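Local coordinates for crystal protein (Bacillus thuringiensis serovar dakota, PDB 2ZTB) that is the activated form of parasporin-2, a toxin that recognizes cancer cells and probably kills them by forming beta-barrel pores in their membranes, as related aerolysin-type toxins do, at residues K129-F132 / G136-S139. Residues are numbered along the deposited sequence; the frame is centred on the assembly and turned at random.
Sequences KKVF and GEVS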
loop_
_atom_site.group_PDB
_atom_site.type_symbol
_atom_site.label_atom_id
_atom_site.label_comp_id
_atom_site.label_asym_id
_atom_site.label_seq_id
_atom_site.Cartn_x
_atom_site.Cartn_y
_atom_site.Cartn_z
ATOM N N LYS A 129 -7.239 1.589 5.895
ATOM C CA LYS A 129 -8.438 2.407 5.957
ATOM C C LYS A 129 -8.073 3.848 6.275
ATOM O O LYS A 129 -7.358 4.115 7.238
ATOM C CB LYS A 129 -9.397 1.865 7.013
ATOM C CG LYS A 129 -10.105 0.578 6.608
ATOM C CD LYS A 129 -10.693 -0.167 7.804
ATOM C CE LYS A 129 -12.026 -0.834 7.442
ATOM N NZ LYS A 129 -12.977 0.145 6.833
ATOM N N LYS A 130 -8.572 4.773 5.466
ATOM C CA LYS A 130 -8.332 6.194 5.684
ATOM C C LYS A 130 -9.575 7.009 5.340
ATOM O O LYS A 130 -10.163 6.833 4.269
ATOM C CB LYS A 130 -7.117 6.654 4.861
ATOM C CG LYS A 130 -6.873 8.158 4.811
ATOM C CD LYS A 130 -6.320 8.691 6.114
ATOM C CE LYS A 130 -6.474 10.205 6.168
ATOM N NZ LYS A 130 -5.701 10.782 7.303
ATOM N N VAL A 131 -9.983 7.889 6.251
ATOM C CA VAL A 131 -11.058 8.846 5.950
ATOM C C VAL A 131 -10.477 10.181 5.470
ATOM O O VAL A 131 -9.799 10.894 6.218
ATOM C CB VAL A 131 -12.037 9.073 7.140
ATOM C CG1 VAL A 131 -13.087 10.126 6.774
ATOM C CG2 VAL A 131 -12.714 7.761 7.565
ATOM N N PHE A 132 -10.743 10.497 4.210
ATOM C CA PHE A 132 -10.292 11.744 3.614
ATOM C C PHE A 132 -11.377 12.821 3.734
ATOM O O PHE A 132 -12.567 12.540 3.562
ATOM C CB PHE A 132 -9.933 11.519 2.148
ATOM C CG PHE A 132 -8.657 10.734 1.938
ATOM C CD1 PHE A 132 -8.694 9.474 1.339
ATOM C CD2 PHE A 132 -7.424 11.259 2.320
ATOM C CE1 PHE A 132 -7.525 8.744 1.114
ATOM C CE2 PHE A 132 -6.245 10.539 2.105
ATOM C CZ PHE A 132 -6.295 9.276 1.496
ATOM N N GLY A 136 -13.652 11.198 1.283
ATOM C CA GLY A 136 -14.398 10.257 2.114
ATOM C C GLY A 136 -13.617 9.003 2.461
ATOM O O GLY A 136 -12.393 8.965 2.311
ATOM N N GLU A 137 -14.328 7.980 2.939
ATOM C CA GLU A 137 -13.698 6.754 3.414
ATOM C C GLU A 137 -13.210 5.879 2.274
ATOM O O GLU A 137 -13.937 5.617 1.310
ATOM C CB GLU A 137 -14.600 5.928 4.338
ATOM C CG GLU A 137 -13.800 4.791 5.020
ATOM C CD GLU A 137 -14.657 3.682 5.615
ATOM O OE1 GLU A 137 -15.589 3.979 6.403
ATOM O OE2 GLU A 137 -14.372 2.502 5.310
ATOM N N VAL A 138 -11.966 5.435 2.426
ATOM C CA VAL A 138 -11.289 4.531 1.505
ATOM C C VAL A 138 -10.789 3.319 2.324
ATOM O O VAL A 138 -10.209 3.489 3.397
ATOM C CB VAL A 138 -10.125 5.289 0.813
ATOM C CG1 VAL A 138 -9.186 4.362 0.112
ATOM C CG2 VAL A 138 -10.678 6.338 -0.176
ATOM N N SER A 139 -11.063 2.107 1.851
ATOM C CA SER A 139 -10.454 0.915 2.445
ATOM C C SER A 139 -9.881 -0.058 1.407
ATOM O O SER A 139 -10.382 -0.159 0.283
ATOM C CB SER A 139 -11.418 0.192 3.370
ATOM O OG SER A 139 -12.396 -0.494 2.621
#
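Lys130 faces Val138, and Phe132 faces Gly136, as antiparallel hydrogen-bonded pairs near the turn of a beta hairpin; the strand segments run at 162° to each other. Lys130 N gives a nearly straight bond to Val138 O (2.9 Å), and Val138 N returns one to Lys130 O. Both bonds of the Phe132–Gly136 pair reach their carbonyl oxygens from above the carbonyl plane. Gly136 has a positive phi (86°); at its backbone angles a beta carbon would press on the carbonyl O of the preceding residue, which calls for glycine.

Lys129, Val131, Glu137 and Ser139 share the exposed face. There Lys129 reaches diagonally along the hairpin and passes over Ser139, with Lys129 CG 3.5 Å from Ser139 CB. A bend at its last two torsions brings Lys129 NZ within 3.1 Å of Glu137 OE2, a salt bridge. Glu137 extends to meet it, with CG anti to the backbone N (chi1 -169°).

Lys130, Phe132 and Val138 turn to the other face; Phe132 and Val138 are buried. Val138 CG2 meets the edge of the Phe132 ring, 4.0 Å from CD1, and Lys130 CG lies over one face. The amino end of Lys130 leads away and hydrogen-bonds to Asn72 OD1.

This hairpin, 126-132 with 136-142, is a separate two-stranded sheet. In aerolysin-type toxins such a hairpin is thought to unfold and insert into the membrane; this one probably does the same. Phe132 and Val138 both pack against Asn232 of strand 223-247, where Val138 also touches Val230, and Phe132 reaches Glu181 of strand 168-199.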